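Local coordinates for protein malic enzyme (Entamoeba histolytica, PDB 3NV9) that probably acts as a malic enzyme, oxidatively decarboxylating malate to pyruvate with NAD or NADP as acceptor, and forms a dimer, at residues 32-35 against 36-39; 86-89 against 90-94; 272-275 against 276-280. All blocks are in the same frame, centred on the assembly; numbering follows the deposited sequence.

Interaction 1 of 3, residues 32-35 against 36-39; sequences YKEL and AEKV. With SO4 (sulfate ion), chain D.
Val39 CG1 folds back on the carbonyl of Leu35 one turn earlier in the helix, 3.2 Å from Leu35 O. With chi1 at 72°, CG1 is set between the backbone N and the carbonyl carbon and is turned toward that oxygen. Leu35 O also accepts from Val39 N at 2.9 Å. This side is buried and tightly covered: Leu35 packs on Leu8, Phe468 and Leu473, and Val39 on Phe468. The partly exposed Lys33, Glu37 and Lys38 form the looser part. Glu34 bends at chi2 (70°) and its OE2 meets Lys38 CE at 3.4 Å, while Lys38 NZ stays 3.8 Å from OE2 in a long salt bridge. Buried Glu34 OE1 turns instead to Arg71 of the second subunit, which also bridges Glu37 OE1 and would offset the two negative charges. Near the start of the segment, the extended Lys33 donates from NZ to O1 of a sulfate, probably from the crystallisation liquor, at 2.6 Å; Gln30 of the same chain and Arg71 of the second subunit hold the same ion. Helix 21-43 is contacted both by helix 470-485 of its own chain, at Glu34, Leu35 and Lys38, and by the second subunit, whose Ala63 and Tyr64 pack on Ala36 and Val39.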
loop_
_atom_site.group_PDB
_atom_site.type_symbol
_atom_site.label_atom_id
_atom_site.label_comp_id
_atom_site.label_asym_id
_atom_site.label_seq_id
_atom_site.Cartn_x
_atom_site.Cartn_y
_atom_site.Cartn_z
ATOM N N TYR A 32 13.154 22.880 10.438
ATOM C CA TYR A 32 12.474 21.884 9.647
ATOM C C TYR A 32 12.772 20.470 10.069
ATOM O O TYR A 32 11.866 19.645 10.064
ATOM C CB TYR A 32 12.690 22.083 8.163
ATOM C CG TYR A 32 11.873 23.245 7.624
ATOM C CD1 TYR A 32 10.472 23.246 7.710
ATOM C CD2 TYR A 32 12.492 24.343 7.047
ATOM C CE1 TYR A 32 9.737 24.305 7.246
ATOM C CE2 TYR A 32 11.748 25.407 6.575
ATOM C CZ TYR A 32 10.396 25.380 6.668
ATOM O OH TYR A 32 9.687 26.450 6.181
ATOM N N LYS A 33 14.002 20.158 10.475
ATOM C CA LYS A 33 14.200 18.829 11.066
ATOM C C LYS A 33 13.373 18.655 12.342
ATOM O O LYS A 33 12.719 17.644 12.513
ATOM C CB LYS A 33 15.675 18.533 11.363
ATOM C CG LYS A 33 16.630 18.445 10.131
ATOM C CD LYS A 33 18.139 18.486 10.562
ATOM C CE LYS A 33 19.027 17.834 9.437
ATOM N NZ LYS A 33 20.545 18.015 9.626
ATOM N N GLU A 34 13.398 19.624 13.256
ATOM C CA GLU A 34 12.660 19.447 14.510
ATOM C C GLU A 34 11.131 19.407 14.304
ATOM O O GLU A 34 10.425 18.641 14.972
ATOM C CB GLU A 34 13.063 20.563 15.444
ATOM C CG GLU A 34 12.429 20.490 16.807
ATOM C CD GLU A 34 12.944 19.350 17.684
ATOM O OE1 GLU A 34 13.922 18.635 17.343
ATOM O OE2 GLU A 34 12.324 19.169 18.747
ATOM N N LEU A 35 10.624 20.232 13.381
ATOM C CA LEU A 35 9.215 20.175 12.982
ATOM C C LEU A 35 8.938 18.857 12.297
ATOM O O LEU A 35 7.893 18.282 12.534
ATOM C CB LEU A 35 8.825 21.286 12.014
ATOM C CG LEU A 35 7.339 21.364 11.620
ATOM C CD1 LEU A 35 6.541 21.537 12.960
ATOM C CD2 LEU A 35 7.061 22.577 10.702
ATOM N N ALA A 36 9.824 18.373 11.431
ATOM C CA ALA A 36 9.581 17.026 10.887
ATOM C C ALA A 36 9.319 15.988 11.996
ATOM O O ALA A 36 8.329 15.220 11.946
ATOM C CB ALA A 36 10.681 16.597 10.044
ATOM N N GLU A 37 10.196 15.962 13.000
ATOM C CA GLU A 37 10.026 15.026 14.116
ATOM C C GLU A 37 8.649 15.132 14.805
ATOM O O GLU A 37 7.983 14.137 15.039
ATOM C CB GLU A 37 11.137 15.262 15.153
ATOM C CG GLU A 37 11.051 14.373 16.368
ATOM C CD GLU A 37 12.371 14.383 17.169
ATOM O OE1 GLU A 37 13.425 14.106 16.573
ATOM O OE2 GLU A 37 12.378 14.701 18.383
ATOM N N LYS A 38 8.284 16.347 15.198
ATOM C CA LYS A 38 7.012 16.660 15.878
ATOM C C LYS A 38 5.816 16.296 15.007
ATOM O O LYS A 38 4.947 15.565 15.434
ATOM C CB LYS A 38 6.942 18.169 16.216
ATOM C CG LYS A 38 7.991 18.665 17.178
ATOM C CD LYS A 38 8.102 17.804 18.473
ATOM C CE LYS A 38 9.112 18.456 19.438
ATOM N NZ LYS A 38 9.488 17.521 20.575
ATOM N N VAL A 39 5.772 16.779 13.772
ATOM C CA VAL A 39 4.571 16.568 12.957
ATOM C C VAL A 39 4.404 15.110 12.520
ATOM O O VAL A 39 3.300 14.639 12.351
ATOM C CB VAL A 39 4.528 17.548 11.715
ATOM C CG1 VAL A 39 5.535 17.144 10.704
ATOM C CG2 VAL A 39 3.142 17.500 11.018
HETATM S S SO4 D . 20.241 16.548 13.155
HETATM O O1 SO4 D . 20.984 17.070 12.032
HETATM O O2 SO4 D . 19.083 15.830 12.567
HETATM O O3 SO4 D . 21.027 15.590 13.933
HETATM O O4 SO4 D . 19.857 17.657 14.028
#

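Interaction 2 of 3, residues 86-89 against 90-94; sequences YSLR and GNFVG
Leu88 lays its CD1 methyl over one face of the Phe92 ring, 3.3 Å from the centroid and only 7° off the ring normal. This is a CH-pi contact centred on the ring, and CD1 is at much the same distance from all six ring carbons. Leu88 CG follows above the CG-CD2 side, 3.8 Å from Phe92 CD2. A chi1 of 81° swings the Leu88 branch toward the ring, and a chi1 of -159° turns the Phe92 ring to meet it.

A short 3-10 turn leading into the strand is closed by two i to i+3 backbone bonds. Asn91 N donates to Leu88 O at 2.7 Å, and Phe92 N donates to Arg89 O at 2.9 Å. Just before, Ser87 OG accepts from Arg89 N at 3.2 Å, making an ST turn; the hydroxyl is hydrogen-bonded to Ser83 O as well. Arg89 extends from CG to NE into a set of acceptors, and its guanidinium group is held by Phe162 O, Gln159 O and Ser83 OG, three partners that should fix its rotation.

Residues 86-94 carry the chain from helix 83-86 into strand 92-97, an inner strand of the four-stranded parallel sheet. That strand bonds to Asp131 and Val133 on one flank and to Gly163 and Ala164 on the other. The Phe92 ring also meets that of Phe162, helix 363-372 touches Asn91 and Val93, and the second subunit reaches in with Pro134 on Leu88 and Ile49 on Phe92.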
loop_
_atom_site.group_PDB
_atom_site.type_symbol
_atom_site.label_atom_id
_atom_site.label_comp_id
_atom_site.label_asym_id
_atom_site.label_seq_id
_atom_site.Cartn_x
_atom_site.Cartn_y
_atom_site.Cartn_z
ATOM N N TYR A 86 -10.587 -3.288 -12.578
ATOM C CA TYR A 86 -11.513 -3.884 -11.613
ATOM C C TYR A 86 -10.977 -3.685 -10.228
ATOM O O TYR A 86 -11.610 -4.112 -9.268
ATOM C CB TYR A 86 -11.760 -5.381 -11.831
ATOM C CG TYR A 86 -12.703 -5.660 -12.933
ATOM C CD1 TYR A 86 -13.986 -5.109 -12.948
ATOM C CD2 TYR A 86 -12.336 -6.504 -13.960
ATOM C CE1 TYR A 86 -14.858 -5.391 -13.996
ATOM C CE2 TYR A 86 -13.174 -6.776 -14.999
ATOM C CZ TYR A 86 -14.439 -6.224 -15.027
ATOM O OH TYR A 86 -15.243 -6.524 -16.107
ATOM N N SER A 87 -9.815 -3.060 -10.143
ATOM C CA SER A 87 -9.147 -2.813 -8.871
ATOM C C SER A 87 -8.328 -1.521 -8.976
ATOM O O SER A 87 -8.124 -1.035 -10.074
ATOM C CB SER A 87 -8.245 -3.999 -8.547
ATOM O OG SER A 87 -6.960 -3.868 -9.111
ATOM N N LEU A 88 -7.822 -1.004 -7.860
ATOM C CA LEU A 88 -6.964 0.240 -7.818
ATOM C C LEU A 88 -5.711 0.125 -8.636
ATOM O O LEU A 88 -5.105 1.152 -9.045
ATOM C CB LEU A 88 -6.560 0.567 -6.353
ATOM C CG LEU A 88 -5.372 -0.213 -5.728
ATOM C CD1 LEU A 88 -4.822 0.457 -4.496
ATOM C CD2 LEU A 88 -5.681 -1.662 -5.357
ATOM N N ARG A 89 -5.311 -1.110 -8.952
ATOM C CA ARG A 89 -4.020 -1.321 -9.661
ATOM C C ARG A 89 -3.713 -0.274 -10.764
ATOM O O ARG A 89 -2.606 0.276 -10.841
ATOM C CB ARG A 89 -3.925 -2.726 -10.252
ATOM C CG ARG A 89 -2.611 -2.971 -11.005
ATOM C CD ARG A 89 -2.545 -4.418 -11.588
ATOM N NE ARG A 89 -1.162 -4.789 -11.946
ATOM C CZ ARG A 89 -0.775 -5.797 -12.749
ATOM N NH1 ARG A 89 -1.666 -6.654 -13.301
ATOM N NH2 ARG A 89 0.536 -5.984 -12.960
ATOM N N GLY A 90 -4.702 -0.006 -11.615
ATOM C CA GLY A 90 -4.515 0.955 -12.711
ATOM C C GLY A 90 -4.055 2.328 -12.299
ATOM O O GLY A 90 -3.459 3.040 -13.115
ATOM N N ASN A 91 -4.285 2.722 -11.037
ATOM C CA ASN A 91 -3.739 4.013 -10.565
ATOM C C ASN A 91 -2.766 3.841 -9.364
ATOM O O ASN A 91 -2.534 4.790 -8.620
ATOM C CB ASN A 91 -4.923 4.981 -10.283
ATOM C CG ASN A 91 -4.503 6.471 -10.102
ATOM O OD1 ASN A 91 -4.924 7.108 -9.128
ATOM N ND2 ASN A 91 -3.700 7.005 -11.008
ATOM N N PHE A 92 -2.155 2.643 -9.213
ATOM C CA PHE A 92 -1.434 2.257 -7.950
ATOM C C PHE A 92 0.059 2.188 -8.216
ATOM O O PHE A 92 0.518 1.404 -9.090
ATOM C CB PHE A 92 -1.948 0.889 -7.402
ATOM C CG PHE A 92 -1.687 0.630 -5.913
ATOM C CD1 PHE A 92 -1.573 1.692 -4.978
ATOM C CD2 PHE A 92 -1.663 -0.686 -5.429
ATOM C CE1 PHE A 92 -1.386 1.435 -3.585
ATOM C CE2 PHE A 92 -1.474 -0.971 -4.049
ATOM C CZ PHE A 92 -1.320 0.095 -3.121
ATOM N N VAL A 93 0.818 2.995 -7.471
ATOM C CA VAL A 93 2.249 3.084 -7.630
ATOM C C VAL A 93 2.945 2.585 -6.374
ATOM O O VAL A 93 2.509 2.943 -5.275
ATOM C CB VAL A 93 2.698 4.494 -7.993
ATOM C CG1 VAL A 93 4.221 4.609 -7.920
ATOM C CG2 VAL A 93 2.180 4.844 -9.462
ATOM N N GLY A 94 3.959 1.708 -6.531
ATOM C CA GLY A 94 4.782 1.270 -5.389
ATOM C C GLY A 94 6.080 2.049 -5.303
ATOM O O GLY A 94 6.787 2.144 -6.278
#

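Interaction 3 of 3, residues 272-275 against 276-280; sequences RKWE and ICETT
Glu275 O is gripped twice by Thr279: the hydroxyl OG1 donates to it at 2.7 Å, and the backbone N of the same residue adds a weak bond at 3.2 Å. The hydroxyl reaches back because chi1 is 53°, which sets OG1 between the backbone N and the carbonyl carbon. The other branch, Thr279 CG2, touches Glu275 OE2 at 3.7 Å.

On another side of the helix, Trp274 is covered by the next turn. Glu278 CG stands over one face of the indole, 4.0 Å from the centroid of the five-membered ring, in a CH-pi contact. Its chain bends at chi2 (-134°), and the carboxylate is stacked on the indole with the two planes 29° apart. Glu278 OE2 sits off the plane just outside the NE1-CZ2 edge, 3.3 Å from Trp274 CZ2. Cys277 CB approaches obliquely at the CE3-CZ3 end, from the same side of the indole plane, 3.4 Å from Trp274 CE3, and the sulfur makes an oblique sulfur-aromatic contact. The indole also forms a cation-pi pair with Lys265.

One water donates to both Glu275 OE1 and Glu278 OE1, joining two like-charged, exposed side chains that do not meet directly. Along the backbone, Glu278 N donates to Trp274 O at 2.9 Å, while Ile276 N makes a weak bond to Arg272 O.

Ile276, on the buried side, packs on Leu235, Met250 and Leu257, and Lys273 forms a salt bridge with Asp252. Thr280 is the first residue to leave the helical conformation. This is a short amphipathic helix, ended at Thr279-Thr280, packed beside the parallel core of a Rossmann-type NAD-binding domain.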
loop_
_atom_site.group_PDB
_atom_site.type_symbol
_atom_site.label_atom_id
_atom_site.label_comp_id
_atom_site.label_asym_id
_atom_site.label_seq_id
_atom_site.Cartn_x
_atom_site.Cartn_y
_atom_site.Cartn_z
ATOM N N ARG A 272 27.339 3.368 -17.713
ATOM C CA ARG A 272 26.884 4.748 -17.898
ATOM C C ARG A 272 28.029 5.761 -17.670
ATOM O O ARG A 272 28.201 6.718 -18.429
ATOM C CB ARG A 272 25.586 5.051 -17.088
ATOM C CG ARG A 272 24.581 3.882 -17.008
ATOM C CD ARG A 272 23.072 4.210 -17.247
ATOM N NE ARG A 272 22.865 4.572 -18.622
ATOM C CZ ARG A 272 21.762 4.436 -19.361
ATOM N NH1 ARG A 272 20.583 3.929 -18.921
ATOM N NH2 ARG A 272 21.890 4.828 -20.622
ATOM N N LYS A 273 28.858 5.548 -16.656
ATOM C CA LYS A 273 30.010 6.446 -16.488
ATOM C C LYS A 273 30.984 6.266 -17.664
ATOM O O LYS A 273 31.617 7.236 -18.109
ATOM C CB LYS A 273 30.731 6.264 -15.140
ATOM C CG LYS A 273 29.867 6.458 -13.877
ATOM C CD LYS A 273 30.646 6.069 -12.586
ATOM C CE LYS A 273 31.981 6.823 -12.410
ATOM N NZ LYS A 273 32.723 6.436 -11.166
ATOM N N TRP A 274 31.060 5.041 -18.172
ATOM C CA TRP A 274 31.946 4.712 -19.292
ATOM C C TRP A 274 31.590 5.433 -20.618
ATOM O O TRP A 274 32.486 6.036 -21.250
ATOM C CB TRP A 274 32.056 3.190 -19.486
ATOM C CG TRP A 274 33.024 2.860 -20.587
ATOM C CD1 TRP A 274 32.786 2.070 -21.698
ATOM C CD2 TRP A 274 34.372 3.353 -20.715
ATOM N NE1 TRP A 274 33.914 2.049 -22.483
ATOM C CE2 TRP A 274 34.895 2.821 -21.904
ATOM C CE3 TRP A 274 35.187 4.173 -19.925
ATOM C CZ2 TRP A 274 36.202 3.095 -22.330
ATOM C CZ3 TRP A 274 36.475 4.466 -20.350
ATOM C CH2 TRP A 274 36.972 3.929 -21.540
ATOM N N GLU A 275 30.303 5.393 -21.003
ATOM C CA GLU A 275 29.769 6.152 -22.157
ATOM C C GLU A 275 30.137 7.639 -22.037
ATOM O O GLU A 275 30.581 8.276 -22.989
ATOM C CB GLU A 275 28.257 5.946 -22.253
ATOM C CG GLU A 275 27.463 6.955 -23.136
ATOM C CD GLU A 275 27.631 6.735 -24.659
ATOM O OE1 GLU A 275 28.158 5.669 -25.063
ATOM O OE2 GLU A 275 27.249 7.637 -25.449
ATOM N N ILE A 276 29.988 8.171 -20.828
ATOM C CA ILE A 276 30.393 9.538 -20.499
ATOM C C ILE A 276 31.913 9.741 -20.534
ATOM O O ILE A 276 32.387 10.845 -20.823
ATOM C CB ILE A 276 29.799 9.922 -19.105
ATOM C CG1 ILE A 276 28.287 10.090 -19.228
ATOM C CG2 ILE A 276 30.504 11.141 -18.473
ATOM C CD1 ILE A 276 27.537 9.983 -17.901
ATOM N N CYS A 277 32.674 8.689 -20.221
ATOM C CA CYS A 277 34.129 8.729 -20.348
ATOM C C CYS A 277 34.566 8.844 -21.823
ATOM O O CYS A 277 35.435 9.640 -22.151
ATOM C CB CYS A 277 34.766 7.531 -19.673
ATOM S SG CYS A 277 34.849 7.653 -17.828
ATOM N N GLU A 278 33.913 8.073 -22.690
ATOM C CA GLU A 278 34.151 8.098 -24.129
ATOM C C GLU A 278 33.814 9.437 -24.841
ATOM O O GLU A 278 34.514 9.844 -25.776
ATOM C CB GLU A 278 33.361 6.969 -24.808
ATOM C CG GLU A 278 33.397 5.661 -24.078
ATOM C CD GLU A 278 33.665 4.467 -24.990
ATOM O OE1 GLU A 278 32.683 3.855 -25.515
ATOM O OE2 GLU A 278 34.878 4.161 -25.180
ATOM N N THR A 279 32.758 10.123 -24.374
ATOM C CA THR A 279 32.118 11.224 -25.147
ATOM C C THR A 279 32.349 12.646 -24.616
ATOM O O THR A 279 32.051 13.624 -25.296
ATOM C CB THR A 279 30.580 10.986 -25.234
ATOM O OG1 THR A 279 30.064 10.794 -23.908
ATOM C CG2 THR A 279 30.257 9.761 -26.061
ATOM N N THR A 280 32.874 12.781 -23.408
ATOM C CA THR A 280 32.942 14.103 -22.773
ATOM C C THR A 280 34.363 14.494 -22.469
ATOM O O THR A 280 35.265 13.660 -22.585
ATOM C CB THR A 280 32.062 14.176 -21.482
ATOM O OG1 THR A 280 32.510 13.217 -20.496
ATOM C CG2 THR A 280 30.573 13.905 -21.834
HETATM O O HOH W 1 30.104 3.300 -24.268
#

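Overall arrangement
The three contacts follow one another along the chain without overlap. Interaction 1 belongs to helix 21-43, interaction 2 to the entry into strand 92-97 of the four-stranded parallel sheet, and interaction 3 to helix 271-279 beside the six-stranded mixed sheet. Their centres are far apart: about 31 Å between interactions 1 and 2, about 38 Å between 2 and 3, and about 41 Å between 1 and 3, which lie on opposite sides of the chain's centre. Interactions 1 and 2 both touch the second subunit and so belong to the dimer interface, consistent with an entangled dimer. Interaction 3, in the NAD-binding region, meets no other chain of the assembly.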